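Local coordinates for ABC transporter substrate-binding protein-branched chain amino acid transport (Streptococcus pneumoniae, PDB 4GNR) that probably binds branched-chain amino acids for import by an ABC transporter and is captured here with isoleucine between its two lobes, at residues T25-G30 with A284-S289; G318-T323 with T331-Y336. All blocks are in the same frame, centred on the assembly; numbering follows the deposited sequence. Where two conformers were deposited one is given.

Interaction 1: residues T25-G30 with A284-S289; sequences TAEQKG and ALAYDS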
loop_
_atom_site.group_PDB
_atom_site.type_symbol
_atom_site.label_atom_id
_atom_site.label_comp_id
_atom_site.label_asym_id
_atom_site.label_seq_id
_atom_site.Cartn_x
_atom_site.Cartn_y
_atom_site.Cartn_z
ATOM N N THR A 25 1.234 10.555 1.666
ATOM C CA THR A 25 2.008 11.590 0.970
ATOM C C THR A 25 2.576 11.042 -0.358
ATOM O O THR A 25 2.569 11.723 -1.386
ATOM C CB THR A 25 3.136 12.125 1.867
ATOM O OG1 THR A 25 2.539 12.740 3.022
ATOM C CG2 THR A 25 4.016 13.121 1.135
ATOM N N ALA A 26 3.048 9.790 -0.327
ATOM C CA ALA A 26 3.534 9.153 -1.562
ATOM C C ALA A 26 2.387 9.104 -2.591
ATOM O O ALA A 26 2.580 9.360 -3.779
ATOM C CB ALA A 26 4.039 7.758 -1.280
ATOM N N GLU A 27 1.198 8.732 -2.124
ATOM C CA GLU A 27 0.038 8.624 -3.017
ATOM C C GLU A 27 -0.384 9.992 -3.548
ATOM O O GLU A 27 -0.720 10.127 -4.723
ATOM C CB GLU A 27 -1.092 7.852 -2.355
ATOM C CG GLU A 27 -0.641 6.428 -2.088
ATOM C CD GLU A 27 -1.706 5.445 -1.715
ATOM O OE1 GLU A 27 -2.914 5.658 -1.802
ATOM O OE2 GLU A 27 -1.215 4.299 -1.329
ATOM N N GLN A 28 -0.369 11.002 -2.680
ATOM C CA GLN A 28 -0.662 12.367 -3.099
ATOM C C GLN A 28 0.283 12.764 -4.258
ATOM O O GLN A 28 -0.145 13.317 -5.276
ATOM C CB GLN A 28 -0.486 13.309 -1.901
ATOM C CG GLN A 28 -0.671 14.777 -2.209
ATOM C CD GLN A 28 -0.215 15.631 -1.019
ATOM O OE1 GLN A 28 0.765 15.316 -0.334
ATOM N NE2 GLN A 28 -0.912 16.716 -0.787
ATOM N N LYS A 29 1.576 12.502 -4.067
ATOM C CA LYS A 29 2.569 12.872 -5.094
ATOM C C LYS A 29 2.358 12.099 -6.391
ATOM O O LYS A 29 2.442 12.678 -7.490
ATOM C CB LYS A 29 3.993 12.695 -4.572
ATOM C CG LYS A 29 4.377 13.766 -3.537
ATOM C CD LYS A 29 5.770 13.553 -2.949
ATOM C CE LYS A 29 6.074 14.522 -1.809
ATOM N NZ LYS A 29 7.307 14.150 -1.076
ATOM N N GLY A 30 2.139 10.789 -6.295
ATOM C CA GLY A 30 1.935 10.015 -7.524
ATOM C C GLY A 30 0.638 10.408 -8.253
ATOM O O GLY A 30 0.612 10.531 -9.482
ATOM N N ALA A 284 3.396 4.775 -7.185
ATOM C CA ALA A 284 3.133 4.095 -8.453
ATOM C C ALA A 284 1.665 3.628 -8.535
ATOM O O ALA A 284 0.994 3.831 -9.545
ATOM C CB ALA A 284 4.093 2.919 -8.602
ATOM N N LEU A 285 1.170 2.992 -7.470
ATOM C CA LEU A 285 -0.224 2.540 -7.454
ATOM C C LEU A 285 -1.188 3.717 -7.586
ATOM O O LEU A 285 -2.184 3.614 -8.296
ATOM C CB LEU A 285 -0.539 1.751 -6.178
ATOM C CG LEU A 285 0.032 0.326 -6.130
ATOM C CD1 LEU A 285 0.010 -0.202 -4.706
ATOM C CD2 LEU A 285 -0.730 -0.628 -7.059
ATOM N N ALA A 286 -0.902 4.833 -6.909
ATOM C CA ALA A 286 -1.798 5.998 -6.951
ATOM C C ALA A 286 -1.821 6.644 -8.345
ATOM O O ALA A 286 -2.867 7.104 -8.812
ATOM C CB ALA A 286 -1.413 6.999 -5.896
ATOM N N TYR A 287 -0.657 6.686 -8.993
ATOM C CA TYR A 287 -0.542 7.200 -10.363
ATOM C C TYR A 287 -1.467 6.370 -11.274
ATOM O O TYR A 287 -2.246 6.912 -12.076
ATOM C CB TYR A 287 0.920 7.133 -10.779
ATOM C CG TYR A 287 1.244 7.650 -12.152
ATOM C CD1 TYR A 287 1.212 6.811 -13.250
ATOM C CD2 TYR A 287 1.656 8.967 -12.348
ATOM C CE1 TYR A 287 1.582 7.266 -14.516
ATOM C CE2 TYR A 287 2.035 9.436 -13.606
ATOM C CZ TYR A 287 2.000 8.576 -14.680
ATOM O OH TYR A 287 2.395 8.965 -15.932
ATOM N N ASP A 288 -1.390 5.044 -11.167
ATOM C CA ASP A 288 -2.273 4.175 -11.943
ATOM C C ASP A 288 -3.748 4.397 -11.587
ATOM O O ASP A 288 -4.594 4.382 -12.485
ATOM C CB ASP A 288 -1.908 2.701 -11.794
ATOM C CG ASP A 288 -0.751 2.265 -12.682
ATOM O OD1 ASP A 288 -0.264 3.057 -13.511
ATOM O OD2 ASP A 288 -0.387 1.065 -12.565
ATOM N N SER A 289 -4.073 4.575 -10.308
ATOM C CA SER A 289 -5.466 4.794 -9.917
ATOM C C SER A 289 -6.039 6.042 -10.594
ATOM O O SER A 289 -7.199 6.028 -11.034
ATOM C CB SER A 289 -5.641 4.872 -8.415
ATOM O OG SER A 289 -5.592 3.608 -7.763
#
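Glu27 and Gly30 on helix 21-40 face Ala286 and Tyr287 on helix 281-297 where the two axes, over these short segments, approach to 7.3 Å and cross at -43°. So close an approach depends on small residues, and this pair of helices is a clear case. Gly30 brings only backbone, and its CA lies 4.7 Å from the CA of Tyr287. Opposite Glu27, Ala286 directs its methyl at the neighbouring helix. The CB of Ala286 reaches to 3.4 Å from the backbone O of Glu27, a van der Waals contact against the main chain. It also meets the start of the Glu27 side chain, with the two CB atoms 3.7 Å apart and CG of Glu27 only slightly farther from the methyl.

Beyond CG the glutamate chain runs extended (chi2 -167°), carrying the carboxylate past the alanine toward the pocket, where OE2 is hydrogen-bonded to Ser106. Tyr287 works from the other end of the contact. With its ring set opposite the backbone N (chi1 -179°), it presents an edge to helix 21-40, and the O of Gly30 sits near the ring plane, 3.4 Å from CD2. The phenol reaches farther along the same helix, packing on Leu33 and Ala34 before its OH bonds to Glu37. No hydrogen bond joins the two segments directly, so the helices meet here by close backbone and methyl packing, while the polar ends of Glu27 and Tyr287 find partners beyond it.

The side chain of Glu27 also lies close to the bound isoleucine. The contact thus fastens a helix from late in the chain onto the first helix of the parallel-sheet lobe, as in the two-lobed periplasmic binding protein fold, at the edge of its ligand cleft.

Interaction 2: residues G318-T323 with T331-Y336; sequences GVTGQT and TVKTAY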
loop_
_atom_site.group_PDB
_atom_site.type_symbol
_atom_site.label_atom_id
_atom_site.label_comp_id
_atom_site.label_asym_id
_atom_site.label_seq_id
_atom_site.Cartn_x
_atom_site.Cartn_y
_atom_site.Cartn_z
ATOM N N GLY A 318 -0.526 -0.148 -16.910
ATOM C CA GLY A 318 0.027 1.002 -16.220
ATOM C C GLY A 318 1.431 0.766 -15.713
ATOM O O GLY A 318 2.137 -0.166 -16.116
ATOM N N VAL A 319 1.815 1.633 -14.797
ATOM C CA VAL A 319 3.122 1.613 -14.168
ATOM C C VAL A 319 3.360 0.349 -13.361
ATOM O O VAL A 319 4.467 -0.217 -13.363
ATOM C CB VAL A 319 3.255 2.847 -13.237
ATOM C CG1 VAL A 319 4.518 2.776 -12.395
ATOM C CG2 VAL A 319 3.200 4.131 -14.062
ATOM N N THR A 320 2.286 -0.131 -12.739
ATOM C CA THR A 320 2.306 -1.331 -11.882
ATOM C C THR A 320 1.743 -2.538 -12.643
ATOM O O THR A 320 1.106 -3.430 -12.070
ATOM C CB THR A 320 1.563 -1.112 -10.545
ATOM O OG1 THR A 320 0.169 -0.903 -10.756
ATOM C CG2 THR A 320 2.163 0.051 -9.764
ATOM N N GLY A 321 1.989 -2.588 -13.942
ATOM C CA GLY A 321 1.511 -3.687 -14.754
ATOM C C GLY A 321 0.044 -3.550 -15.073
ATOM O O GLY A 321 -0.513 -2.450 -15.151
ATOM N N GLN A 322 -0.603 -4.686 -15.235
ATOM C CA GLN A 322 -1.986 -4.654 -15.610
ATOM C C GLN A 322 -2.918 -4.408 -14.410
ATOM O O GLN A 322 -2.592 -4.730 -13.257
ATOM C CB GLN A 322 -2.393 -6.017 -16.235
ATOM C CG GLN A 322 -3.722 -6.025 -16.971
ATOM C CD GLN A 322 -4.125 -7.407 -17.480
ATOM O OE1 GLN A 322 -4.095 -8.393 -16.739
ATOM N NE2 GLN A 322 -4.601 -7.465 -18.718
ATOM N N THR A 323 -4.054 -3.784 -14.737
ATOM C CA THR A 323 -5.214 -3.744 -13.829
ATOM C C THR A 323 -6.372 -4.361 -14.631
ATOM O O THR A 323 -6.669 -3.899 -15.730
ATOM C CB THR A 323 -5.607 -2.363 -13.332
ATOM O OG1 THR A 323 -4.605 -1.893 -12.433
ATOM C CG2 THR A 323 -6.910 -2.393 -12.572
ATOM N N THR A 331 -8.359 -6.648 -8.546
ATOM C CA THR A 331 -7.461 -6.998 -9.613
ATOM C C THR A 331 -6.305 -7.807 -9.067
ATOM O O THR A 331 -5.779 -7.501 -7.990
ATOM C CB THR A 331 -6.904 -5.727 -10.333
ATOM O OG1 THR A 331 -6.032 -6.112 -11.408
ATOM C CG2 THR A 331 -6.238 -4.715 -9.386
ATOM N N VAL A 332 -5.890 -8.828 -9.828
ATOM C CA VAL A 332 -4.670 -9.533 -9.506
ATOM C C VAL A 332 -3.547 -8.490 -9.818
ATOM O O VAL A 332 -3.675 -7.670 -10.743
ATOM C CB VAL A 332 -4.513 -10.805 -10.369
ATOM C CG1 VAL A 332 -3.171 -11.451 -10.162
ATOM C CG2 VAL A 332 -5.604 -11.797 -10.019
ATOM N N LYS A 333 -2.485 -8.520 -9.032
ATOM C CA LYS A 333 -1.344 -7.656 -9.218
ATOM C C LYS A 333 -0.061 -8.459 -9.042
ATOM O O LYS A 333 0.012 -9.380 -8.216
ATOM C CB LYS A 333 -1.318 -6.512 -8.206
ATOM C CG LYS A 333 -2.509 -5.574 -8.283
ATOM C CD LYS A 333 -2.587 -4.766 -9.588
ATOM C CE LYS A 333 -1.451 -3.813 -9.768
ATOM N NZ LYS A 333 -1.682 -2.971 -10.961
ATOM N N THR A 334 0.955 -8.080 -9.804
ATOM C CA THR A 334 2.282 -8.670 -9.636
ATOM C C THR A 334 2.844 -8.219 -8.282
ATOM O O THR A 334 2.700 -7.062 -7.860
ATOM C CB THR A 334 3.213 -8.214 -10.743
ATOM O OG1 THR A 334 2.669 -8.670 -11.988
ATOM C CG2 THR A 334 4.636 -8.739 -10.562
ATOM N N ALA A 335 3.494 -9.150 -7.605
ATOM C CA ALA A 335 4.152 -8.881 -6.336
ATOM C C ALA A 335 5.619 -9.283 -6.445
ATOM O O ALA A 335 5.994 -10.196 -7.178
ATOM C CB ALA A 335 3.484 -9.632 -5.192
ATOM N N TYR A 336 6.426 -8.572 -5.676
ATOM C CA TYR A 336 7.843 -8.796 -5.570
ATOM C C TYR A 336 8.253 -8.908 -4.118
ATOM O O TYR A 336 7.656 -8.285 -3.238
ATOM C CB TYR A 336 8.633 -7.578 -6.114
ATOM C CG TYR A 336 8.265 -7.207 -7.529
ATOM C CD1 TYR A 336 7.245 -6.308 -7.771
ATOM C CD2 TYR A 336 8.925 -7.748 -8.625
ATOM C CE1 TYR A 336 6.867 -5.955 -9.044
ATOM C CE2 TYR A 336 8.551 -7.405 -9.917
ATOM C CZ TYR A 336 7.521 -6.496 -10.112
ATOM O OH TYR A 336 7.121 -6.104 -11.374
HETATM O O HOH W 1 0.289 -6.089 -11.859
HETATM O O HOH W 2 -2.137 -7.744 -12.962
HETATM O O HOH W 3 -4.488 -7.499 -14.050
HETATM O O HOH W 4 -3.739 -1.044 -9.906
#
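Lys333 brings its amino group up against Thr320 and Gln322, which belong to a tight beta hairpin: strands 316-318 and 321-323 are joined through a type I turn from Gly318 to Gly321. The contact joins this hairpin, which follows helix 303-310, to the segment leading into strand 335-341 of the mixed sheet. The lysine gets there by folding rather than stretching. Two successive bends (chi2 -66°, chi3 -65°) curl its chain, which meets the Thr320 side chain at a slant. The ammonium then grips one threonine twice, donating to Thr320 OG1 at 2.8 Å and to Thr320 O at 3.0 Å. A further bond runs from NZ to Gln322 O, also 3.0 Å long. Toward both carbonyls the donor approaches from well above the C=O plane, 53° out of it at Thr320, and not on a lone pair. Thr320 OG1 has a second partner in Asp288, whose carboxylate probably helps to balance the lysine's charge.

Farther along, Thr323 and Thr331 cross at about a right angle, their CG2 methyls 4.0 Å apart. The hydroxyl of Thr331 also rests against Thr323, with OG1 3.5 Å from its CA, while it donates to Val332 O and accepts from the backbone N of Ser324. Direct backbone pairing between the segments is absent; water fills part of that role. One molecule takes the N-H of Thr334 at 2.9 Å and lies next to Thr320 O. On the Thr323 side of the amino group, another water accepts from Lys333 NZ at 3.0 Å and donates to Thr323 OG1 at 2.8 Å.

Overall arrangement
Interactions 1 and 2 lie with their centres about 14 Å apart and are coupled through Asp288, next to Tyr287 on helix 281-297. Asp288 OD2 lies 2.7 Å from Thr320 OG1 and Asp288 OD1 lies 2.8 Å from Val319 N, both probable hydrogen bonds, which tie the turn of interaction 2 to the helix of interaction 1. A chain of polar contacts therefore runs from helix 281-297 through Thr320 to Lys333, and on into the chain that enters the sheet of the other lobe at strand 335-341. Isoleucine is closer to interaction 1: the side chain of Glu27 is about 4 Å from it, that of Lys333 about 11 Å.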